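Local atomic coordinates of pantothenate synthetase (Francisella tularensis subsp. tularensis, PDB entry 3N8H), a protein that probably catalyses the ATP-dependent condensation of (R)-pantoate with beta-alanine to pantothenate, passing through a pantoyl-adenylate intermediate. Residues 75-80 against 92-97; 98-103 against 135-140; 118-123 against 249-254. All coordinates share one frame; numbering follows the deposited sequence. Where two conformers were deposited one is given.

Contact 1: 75-80 against 92-97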
loop_
_atom_site.group_PDB
_atom_site.type_symbol
_atom_site.label_atom_id
_atom_site.label_comp_id
_atom_site.label_asym_id
_atom_site.label_seq_id
_atom_site.Cartn_x
_atom_site.Cartn_y
_atom_site.Cartn_z
ATOM N N ASN A 75 -10.674 -14.585 -22.130
ATOM C CA ASN A 75 -10.614 -15.629 -21.125
ATOM C C ASN A 75 -10.395 -16.983 -21.807
ATOM O O ASN A 75 -11.171 -17.354 -22.682
ATOM C CB ASN A 75 -11.913 -15.632 -20.316
ATOM C CG ASN A 75 -11.982 -16.772 -19.346
ATOM O OD1 ASN A 75 -11.672 -16.615 -18.161
ATOM N ND2 ASN A 75 -12.370 -17.944 -19.841
ATOM N N GLN A 76 -9.335 -17.699 -21.415
ATOM C CA GLN A 76 -8.977 -19.002 -22.010
ATOM C C GLN A 76 -8.028 -19.802 -21.099
ATOM O O GLN A 76 -6.881 -20.101 -21.464
ATOM C CB GLN A 76 -8.331 -18.787 -23.382
ATOM C CG GLN A 76 -7.272 -17.702 -23.368
ATOM C CD GLN A 76 -6.449 -17.644 -24.636
ATOM O OE1 GLN A 76 -5.258 -17.964 -24.631
ATOM N NE2 GLN A 76 -7.069 -17.217 -25.722
ATOM N N LEU A 77 -8.513 -20.141 -19.912
ATOM C CA LEU A 77 -7.672 -20.740 -18.876
ATOM C C LEU A 77 -7.067 -22.082 -19.320
ATOM O O LEU A 77 -5.884 -22.358 -19.073
ATOM C CB LEU A 77 -8.470 -20.895 -17.570
ATOM C CG LEU A 77 -7.805 -21.543 -16.351
ATOM C CD1 LEU A 77 -6.482 -20.854 -15.947
ATOM C CD2 LEU A 77 -8.789 -21.596 -15.168
ATOM N N GLN A 78 -7.852 -22.906 -20.004
ATOM C CA GLN A 78 -7.314 -24.212 -20.412
ATOM C C GLN A 78 -6.159 -24.055 -21.407
ATOM O O GLN A 78 -5.143 -24.743 -21.307
ATOM C CB GLN A 78 -8.402 -25.140 -20.962
ATOM C CG GLN A 78 -9.421 -25.589 -19.905
ATOM C CD GLN A 78 -8.781 -25.962 -18.563
ATOM O OE1 GLN A 78 -8.031 -26.937 -18.468
ATOM N NE2 GLN A 78 -9.093 -25.189 -17.516
ATOM N N GLN A 79 -6.304 -23.131 -22.353
ATOM C CA GLN A 79 -5.235 -22.880 -23.309
ATOM C C GLN A 79 -3.997 -22.317 -22.590
ATOM O O GLN A 79 -2.856 -22.714 -22.877
ATOM C CB GLN A 79 -5.734 -21.957 -24.416
ATOM C CG GLN A 79 -4.673 -21.053 -25.013
ATOM C CD GLN A 79 -4.014 -21.637 -26.252
ATOM O OE1 GLN A 79 -3.920 -20.971 -27.288
ATOM N NE2 GLN A 79 -3.549 -22.879 -26.149
ATOM N N ASP A 80 -4.234 -21.407 -21.643
ATOM C CA ASP A 80 -3.157 -20.809 -20.855
ATOM C C ASP A 80 -2.384 -21.882 -20.070
ATOM O O ASP A 80 -1.137 -21.896 -20.026
ATOM C CB ASP A 80 -3.725 -19.769 -19.881
ATOM C CG ASP A 80 -4.277 -18.517 -20.582
ATOM O OD1 ASP A 80 -4.016 -18.305 -21.802
ATOM O OD2 ASP A 80 -4.974 -17.736 -19.883
ATOM N N LEU A 92 1.611 -22.288 -11.338
ATOM C CA LEU A 92 0.566 -21.370 -11.800
ATOM C C LEU A 92 -0.216 -20.906 -10.577
ATOM O O LEU A 92 -0.808 -21.720 -9.855
ATOM C CB LEU A 92 -0.414 -22.074 -12.730
ATOM C CG LEU A 92 -1.301 -21.232 -13.657
ATOM C CD1 LEU A 92 -2.749 -21.728 -13.741
ATOM C CD2 LEU A 92 -1.226 -19.737 -13.378
ATOM N N PHE A 93 -0.236 -19.599 -10.352
ATOM C CA PHE A 93 -1.052 -19.034 -9.292
ATOM C C PHE A 93 -2.231 -18.320 -9.920
ATOM O O PHE A 93 -2.078 -17.260 -10.537
ATOM C CB PHE A 93 -0.249 -18.046 -8.459
ATOM C CG PHE A 93 -1.040 -17.402 -7.370
ATOM C CD1 PHE A 93 -1.875 -18.155 -6.567
ATOM C CD2 PHE A 93 -0.947 -16.035 -7.143
ATOM C CE1 PHE A 93 -2.602 -17.554 -5.546
ATOM C CE2 PHE A 93 -1.663 -15.438 -6.128
ATOM C CZ PHE A 93 -2.495 -16.191 -5.332
ATOM N N ASN A 94 -3.408 -18.899 -9.733
ATOM C CA ASN A 94 -4.612 -18.470 -10.411
ATOM C C ASN A 94 -5.710 -18.256 -9.370
ATOM O O ASN A 94 -6.591 -19.117 -9.202
ATOM C CB ASN A 94 -5.013 -19.572 -11.395
ATOM C CG ASN A 94 -6.290 -19.273 -12.120
ATOM O OD1 ASN A 94 -7.104 -20.173 -12.356
ATOM N ND2 ASN A 94 -6.483 -18.006 -12.480
ATOM N N PRO A 95 -5.642 -17.126 -8.637
ATOM C CA PRO A 95 -6.548 -16.913 -7.509
ATOM C C PRO A 95 -7.858 -16.299 -7.959
ATOM O O PRO A 95 -7.971 -15.826 -9.086
ATOM C CB PRO A 95 -5.784 -15.926 -6.613
ATOM C CG PRO A 95 -4.946 -15.144 -7.572
ATOM C CD PRO A 95 -4.688 -16.010 -8.796
ATOM N N SER A 96 -8.836 -16.329 -7.063
ATOM C CA SER A 96 -10.145 -15.742 -7.294
ATOM C C SER A 96 -10.162 -14.326 -6.715
ATOM O O SER A 96 -9.287 -13.946 -5.928
ATOM C CB SER A 96 -11.223 -16.580 -6.594
ATOM O OG SER A 96 -11.201 -16.361 -5.183
ATOM N N GLU A 97 -11.161 -13.549 -7.103
ATOM C CA GLU A 97 -11.344 -12.208 -6.566
ATOM C C GLU A 97 -11.350 -12.231 -5.048
ATOM O O GLU A 97 -10.749 -11.374 -4.405
ATOM C CB GLU A 97 -12.680 -11.647 -7.031
ATOM C CG GLU A 97 -12.589 -10.530 -8.026
ATOM C CD GLU A 97 -13.902 -9.785 -8.130
ATOM O OE1 GLU A 97 -14.680 -10.074 -9.060
ATOM O OE2 GLU A 97 -14.154 -8.917 -7.272
#
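Leu77, in the first turn of helix 77-86, and Asn94, just past the end of strand 91-93, reach for each other from opposite directions. Their CA atoms, at 9.3 Å, are the nearest pair between the segments, so what contact there is must be made by side-chain ends. Along Leu77 the approach is gradual. CB is still 5.4 Å from Asn94 OD1, and CG, set anti to the backbone N (chi1 178°), has come to within 4.3 Å of the same Asn94 OD1. Both methyls then touch that oxygen: CD2, anti to CA, lies 3.6 Å from Asn94 OD1, and CD1 lies 3.7 Å from it. CD1 turns aside at chi2 (55°), which also brings it toward the strand, where it meets Leu92 CD1 at 4.4 Å in a loose apolar contact. No hydrogen bond joins the segments; the oxygen is touched by methyl groups at van der Waals distance, and the buried surface is small, 92 Å². The other end of the Asn94 amide is fixed, because ND2 donates to Ile57 O of strand 52-57, and this bond probably sets the rotation that turns OD1 to the helix. One turn further along the helix, Asp80 does not touch the strand segment; its OD2 accepts a hydrogen bond from Ala34 N and its OD1 one from Leu35 N, both residues of the predicted ATP-binding site. Leu92 also packs on Ile81 and Leu84, extending the apolar side of the helix along the strand. Strands 52-57 and 91-93 are parallel neighbours with helices 67-72 and 77-86 between them in the chain, a beta-alpha-beta crossover of the Rossmann-like nucleotide-binding fold shared by the HUP group.

Contact 2: 98-103 against 135-140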
loop_
_atom_site.group_PDB
_atom_site.type_symbol
_atom_site.label_atom_id
_atom_site.label_comp_id
_atom_site.label_asym_id
_atom_site.label_seq_id
_atom_site.Cartn_x
_atom_site.Cartn_y
_atom_site.Cartn_z
ATOM N N LYS A 98 -12.056 -13.205 -4.479
ATOM C CA LYS A 98 -12.199 -13.297 -3.035
ATOM C C LYS A 98 -10.858 -13.573 -2.367
ATOM O O LYS A 98 -10.574 -13.048 -1.296
ATOM C CB LYS A 98 -13.191 -14.399 -2.663
ATOM C CG LYS A 98 -14.645 -14.092 -2.968
ATOM C CD LYS A 98 -15.510 -15.360 -2.853
ATOM C CE LYS A 98 -15.405 -15.997 -1.466
ATOM N NZ LYS A 98 -14.062 -16.580 -1.166
ATOM N N ASP A 99 -10.038 -14.415 -2.991
ATOM C CA ASP A 99 -8.694 -14.673 -2.459
ATOM C C ASP A 99 -7.930 -13.343 -2.309
ATOM O O ASP A 99 -7.289 -13.078 -1.290
ATOM C CB ASP A 99 -7.912 -15.589 -3.397
ATOM C CG ASP A 99 -8.460 -17.013 -3.428
ATOM O OD1 ASP A 99 -8.319 -17.686 -4.477
ATOM O OD2 ASP A 99 -9.042 -17.445 -2.412
ATOM N N ILE A 100 -8.002 -12.510 -3.338
ATOM C CA ILE A 100 -7.155 -11.322 -3.401
ATOM C C ILE A 100 -7.732 -10.141 -2.629
ATOM O O ILE A 100 -6.991 -9.360 -1.997
ATOM C CB ILE A 100 -6.834 -10.922 -4.872
ATOM C CG1 ILE A 100 -6.080 -12.054 -5.567
ATOM C CG2 ILE A 100 -5.991 -9.647 -4.914
ATOM C CD1 ILE A 100 -4.785 -12.466 -4.859
ATOM N N TYR A 101 -9.053 -10.015 -2.692
ATOM C CA TYR A 101 -9.784 -8.958 -2.003
ATOM C C TYR A 101 -10.823 -9.581 -1.095
ATOM O O TYR A 101 -12.004 -9.566 -1.409
ATOM C CB TYR A 101 -10.518 -8.091 -3.006
ATOM C CG TYR A 101 -9.603 -7.415 -3.980
ATOM C CD1 TYR A 101 -8.948 -6.221 -3.647
ATOM C CD2 TYR A 101 -9.383 -7.973 -5.234
ATOM C CE1 TYR A 101 -8.114 -5.608 -4.551
ATOM C CE2 TYR A 101 -8.566 -7.369 -6.146
ATOM C CZ TYR A 101 -7.929 -6.192 -5.810
ATOM O OH TYR A 101 -7.111 -5.609 -6.750
ATOM N N PRO A 102 -10.380 -10.134 0.042
ATOM C CA PRO A 102 -11.288 -10.798 0.978
ATOM C C PRO A 102 -12.460 -9.912 1.405
ATOM O O PRO A 102 -13.562 -10.422 1.583
ATOM C CB PRO A 102 -10.386 -11.125 2.181
ATOM C CG PRO A 102 -9.125 -10.298 1.978
ATOM C CD PRO A 102 -8.980 -10.195 0.486
ATOM N N ASP A 103 -12.226 -8.604 1.555
ATOM C CA ASP A 103 -13.230 -7.685 2.096
ATOM C C ASP A 103 -13.576 -6.605 1.071
ATOM O O ASP A 103 -14.151 -5.567 1.406
ATOM C CB ASP A 103 -12.711 -7.020 3.386
ATOM C CG ASP A 103 -12.369 -8.034 4.466
ATOM O OD1 ASP A 103 -13.264 -8.843 4.802
ATOM O OD2 ASP A 103 -11.213 -8.033 4.975
ATOM N N VAL A 135 -0.641 -5.399 -7.611
ATOM C CA VAL A 135 0.770 -5.773 -7.744
ATOM C C VAL A 135 1.441 -5.897 -6.357
ATOM O O VAL A 135 2.134 -6.886 -6.052
ATOM C CB VAL A 135 1.542 -4.784 -8.687
ATOM C CG1 VAL A 135 3.054 -4.982 -8.581
ATOM C CG2 VAL A 135 1.093 -4.986 -10.125
ATOM N N LEU A 136 1.179 -4.917 -5.499
ATOM C CA LEU A 136 1.649 -4.990 -4.114
ATOM C C LEU A 136 1.199 -6.298 -3.441
ATOM O O LEU A 136 1.992 -6.966 -2.790
ATOM C CB LEU A 136 1.163 -3.780 -3.298
ATOM C CG LEU A 136 1.716 -3.727 -1.863
ATOM C CD1 LEU A 136 3.233 -4.001 -1.815
ATOM C CD2 LEU A 136 1.395 -2.391 -1.180
ATOM N N LYS A 137 -0.073 -6.646 -3.587
ATOM C CA LYS A 137 -0.589 -7.894 -3.008
ATOM C C LYS A 137 0.128 -9.144 -3.551
ATOM O O LYS A 137 0.538 -10.034 -2.797
ATOM C CB LYS A 137 -2.099 -7.989 -3.277
ATOM C CG LYS A 137 -2.945 -7.070 -2.384
ATOM C CD LYS A 137 -4.389 -6.971 -2.940
ATOM C CE LYS A 137 -5.308 -6.215 -1.955
ATOM N NZ LYS A 137 -5.780 -7.090 -0.837
ATOM N N LEU A 138 0.288 -9.188 -4.874
ATOM C CA LEU A 138 0.906 -10.316 -5.563
ATOM C C LEU A 138 2.362 -10.503 -5.144
ATOM O O LEU A 138 2.886 -11.625 -5.058
ATOM C CB LEU A 138 0.827 -10.098 -7.073
ATOM C CG LEU A 138 -0.592 -10.314 -7.635
ATOM C CD1 LEU A 138 -0.669 -9.930 -9.099
ATOM C CD2 LEU A 138 -1.036 -11.796 -7.450
ATOM N N LEU A 139 3.019 -9.386 -4.900
ATOM C CA LEU A 139 4.422 -9.394 -4.507
ATOM C C LEU A 139 4.557 -9.869 -3.065
ATOM O O LEU A 139 5.547 -10.539 -2.694
ATOM C CB LEU A 139 4.997 -7.978 -4.661
ATOM C CG LEU A 139 5.340 -7.551 -6.095
ATOM C CD1 LEU A 139 5.892 -6.098 -6.143
ATOM C CD2 LEU A 139 6.342 -8.517 -6.692
ATOM N N GLN A 140 3.551 -9.526 -2.261
ATOM C CA GLN A 140 3.548 -9.847 -0.834
ATOM C C GLN A 140 3.251 -11.332 -0.686
ATOM O O GLN A 140 3.743 -12.002 0.212
ATOM C CB GLN A 140 2.504 -9.011 -0.109
ATOM C CG GLN A 140 2.870 -7.509 0.068
ATOM C CD GLN A 140 4.033 -7.316 1.051
ATOM O OE1 GLN A 140 5.203 -7.273 0.652
ATOM N NE2 GLN A 140 3.712 -7.223 2.341
#
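The backbones draw closest at Ile100 and Lys137, whose CA atoms are 7.4 Å apart, where the short helix 97-100 ends against the flank of helix 127-142. Lys137 carries the contact. Its chain runs nearly straight out to CE and then bends at the last torsion (chi4 -80°), which brings NZ to Ile100 O at 2.8 Å. The C=O...N angle of 165° puts the amine almost in line with the carbonyl. This carbonyl belongs to the last residue of a one-turn helix, so any helix-end effect on the charge would be small. On the way, CD of Lys137 rests on Ile100 CG2 at 3.7 Å. Its CE passes Tyr101 CE1 at 3.9 Å, the two side chains crossing at about a right angle and the ring being met obliquely. Within the same segment, Ile100 CG2 sits 3.6 Å above the plane of the Tyr101 ring, offset toward its rim. At the far end, Tyr101 OH is hydrogen-bonded to Asn60 and Thr62.

NZ has a second partner, a salt bridge to Asp166 of the second subunit, which places this buried contact at the dimer interface. Within the chain, Ile100 also packs on Val134 and Ile141 of helix 127-142, whose other side, through Val135 and Leu139, lies against helix 154-166.

Contact 3: 118-123 against 249-254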
loop_
_atom_site.group_PDB
_atom_site.type_symbol
_atom_site.label_atom_id
_atom_site.label_comp_id
_atom_site.label_asym_id
_atom_site.label_seq_id
_atom_site.Cartn_x
_atom_site.Cartn_y
_atom_site.Cartn_z
ATOM N N ILE A 118 -0.294 11.466 -16.529
ATOM C CA ILE A 118 -0.263 11.673 -17.976
ATOM C C ILE A 118 -0.518 10.378 -18.735
ATOM O O ILE A 118 -0.573 9.295 -18.133
ATOM C CB ILE A 118 1.097 12.243 -18.416
ATOM C CG1 ILE A 118 2.235 11.328 -17.938
ATOM C CG2 ILE A 118 1.272 13.712 -17.890
ATOM C CD1 ILE A 118 3.603 11.609 -18.568
ATOM N N LEU A 119 -0.683 10.505 -20.056
ATOM C CA LEU A 119 -0.798 9.355 -20.935
ATOM C C LEU A 119 -1.797 8.352 -20.385
ATOM O O LEU A 119 -2.966 8.678 -20.181
ATOM C CB LEU A 119 0.585 8.715 -21.123
ATOM C CG LEU A 119 1.609 9.694 -21.727
ATOM C CD1 LEU A 119 3.065 9.196 -21.628
ATOM C CD2 LEU A 119 1.236 10.024 -23.172
ATOM N N GLU A 120 -1.342 7.131 -20.123
ATOM C CA GLU A 120 -2.263 6.096 -19.687
ATOM C C GLU A 120 -3.023 6.468 -18.383
ATOM O O GLU A 120 -4.240 6.226 -18.230
ATOM C CB GLU A 120 -1.493 4.804 -19.563
ATOM C CG GLU A 120 -2.283 3.570 -19.846
ATOM C CD GLU A 120 -2.836 3.451 -21.265
ATOM O OE1 GLU A 120 -2.650 4.318 -22.165
ATOM O OE2 GLU A 120 -3.485 2.427 -21.454
ATOM N N GLY A 121 -2.328 7.115 -17.460
ATOM C CA GLY A 121 -2.961 7.515 -16.214
ATOM C C GLY A 121 -4.134 8.469 -16.401
ATOM O O GLY A 121 -5.133 8.416 -15.675
ATOM N N LYS A 122 -4.020 9.350 -17.383
ATOM C CA LYS A 122 -5.052 10.359 -17.621
ATOM C C LYS A 122 -6.176 9.734 -18.441
ATOM O O LYS A 122 -7.366 9.994 -18.229
ATOM C CB LYS A 122 -4.454 11.552 -18.381
ATOM C CG LYS A 122 -5.441 12.661 -18.657
ATOM C CD LYS A 122 -4.789 13.793 -19.430
ATOM C CE LYS A 122 -4.765 15.064 -18.602
ATOM N NZ LYS A 122 -4.354 16.248 -19.401
ATOM N N SER A 123 -5.753 8.901 -19.384
ATOM C CA SER A 123 -6.629 8.182 -20.291
ATOM C C SER A 123 -7.449 7.133 -19.526
ATOM O O SER A 123 -8.605 6.871 -19.861
ATOM C CB SER A 123 -5.773 7.523 -21.381
ATOM O OG SER A 123 -6.527 7.198 -22.519
ATOM N N LYS A 249 -14.051 -1.497 -30.435
ATOM C CA LYS A 249 -14.092 -1.383 -28.971
ATOM C C LYS A 249 -12.804 -1.840 -28.311
ATOM O O LYS A 249 -12.726 -1.947 -27.077
ATOM C CB LYS A 249 -15.249 -2.197 -28.385
ATOM C CG LYS A 249 -16.600 -1.502 -28.411
ATOM C CD LYS A 249 -17.397 -1.857 -29.648
ATOM C CE LYS A 249 -18.776 -1.199 -29.603
ATOM N NZ LYS A 249 -19.672 -1.639 -30.718
ATOM N N VAL A 250 -11.787 -2.104 -29.128
ATOM C CA VAL A 250 -10.542 -2.675 -28.623
ATOM C C VAL A 250 -9.521 -1.575 -28.435
ATOM O O VAL A 250 -9.165 -0.891 -29.390
ATOM C CB VAL A 250 -9.975 -3.788 -29.577
ATOM C CG1 VAL A 250 -8.643 -4.359 -29.032
ATOM C CG2 VAL A 250 -10.990 -4.885 -29.760
ATOM N N ARG A 251 -9.044 -1.405 -27.200
ATOM C CA ARG A 251 -8.104 -0.330 -26.925
ATOM C C ARG A 251 -6.688 -0.902 -26.832
ATOM O O ARG A 251 -6.416 -1.730 -25.967
ATOM C CB ARG A 251 -8.467 0.409 -25.636
ATOM C CG ARG A 251 -7.694 1.707 -25.402
ATOM C CD ARG A 251 -7.990 2.279 -23.991
ATOM N NE ARG A 251 -7.193 3.472 -23.769
ATOM C CZ ARG A 251 -5.954 3.461 -23.273
ATOM N NH1 ARG A 251 -5.406 2.324 -22.906
ATOM N NH2 ARG A 251 -5.277 4.594 -23.129
ATOM N N LEU A 252 -5.810 -0.466 -27.733
ATOM C CA LEU A 252 -4.403 -0.900 -27.750
ATOM C C LEU A 252 -3.431 0.252 -27.481
ATOM O O LEU A 252 -3.731 1.399 -27.815
ATOM C CB LEU A 252 -4.063 -1.504 -29.105
ATOM C CG LEU A 252 -4.919 -2.709 -29.512
ATOM C CD1 LEU A 252 -4.409 -3.253 -30.833
ATOM C CD2 LEU A 252 -4.931 -3.781 -28.394
ATOM N N ILE A 253 -2.272 -0.065 -26.882
ATOM C CA ILE A 253 -1.255 0.936 -26.578
ATOM C C ILE A 253 0.091 0.451 -27.066
ATOM O O ILE A 253 0.295 -0.755 -27.320
ATOM C CB ILE A 253 -1.160 1.275 -25.052
ATOM C CG1 ILE A 253 -0.253 0.288 -24.281
ATOM C CG2 ILE A 253 -2.547 1.361 -24.429
ATOM C CD1 ILE A 253 -0.147 0.566 -22.778
ATOM N N ASP A 254 1.005 1.402 -27.194
ATOM C CA ASP A 254 2.371 1.120 -27.602
ATOM C C ASP A 254 3.329 2.249 -27.158
ATOM O O ASP A 254 2.924 3.387 -26.921
ATOM C CB ASP A 254 2.420 0.925 -29.133
ATOM C CG ASP A 254 3.664 0.187 -29.589
ATOM O OD1 ASP A 254 4.507 -0.214 -28.723
ATOM O OD2 ASP A 254 3.822 0.035 -30.817
#
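A salt bridge beside the pocket that holds proline in this crystal ties helix 120-123 to strand 250-257 of the C-terminal antiparallel sheet; Arg251 packs on Arg124 and Ile253 on Asp153, both residues of that pocket. Arg251, extended from CG to NE, and Glu120, bent at chi2, come from opposite directions, the carboxylate at the edge of the guanidinium. NH2 donates to Glu120 OE1 at 2.8 Å with an N-H...O angle of 172°, in the guanidinium plane but from above the carboxylate plane; the two planes are 51° apart. A second prong, NH1 to Glu120 OE2, is doubtful: 2.4 Å is too short to be taken literally, and Arg251 was modelled in two conformers.

NH2 also donates to Ser123 OG at 3.0 Å, less straight at 140°, so this one nitrogen serves two acceptors. Ile253 CG2 approaches Glu120 OE2 to 3.3 Å, sharing that oxygen's uncertainty. From strand 230-237, Tyr233 OH hydrogen-bonds Glu120 OE1, and Arg251 NE donates to Gln232 OE1. The helix thus lies against strands 250-257 and 230-237, and Leu119 just before it packs on Tyr233 and on Phe242 of the middle strand.

Contacts 1 and 2 are neighbours, their centres 15 Å apart: strand 91-93 is followed by helix 97-100 after a short loop, and the contacts touch through Pro95 CG and Ile100 CD1 (3.8 Å) and through Phe93 CE2 and Leu138 CD2 (3.9 Å). Contact 3 stands apart, its centre 25 Å from each of the others, and lies across the chain's centre from contact 1. The side chain of Leu92 in contact 1 is about 12 Å from AMP, and that of Tyr101 in contact 2 about 12 Å from the bound proline. Contact 3 is closest to both ligands, the Ile253 side chain being about 6 Å from proline and 8 Å from AMP.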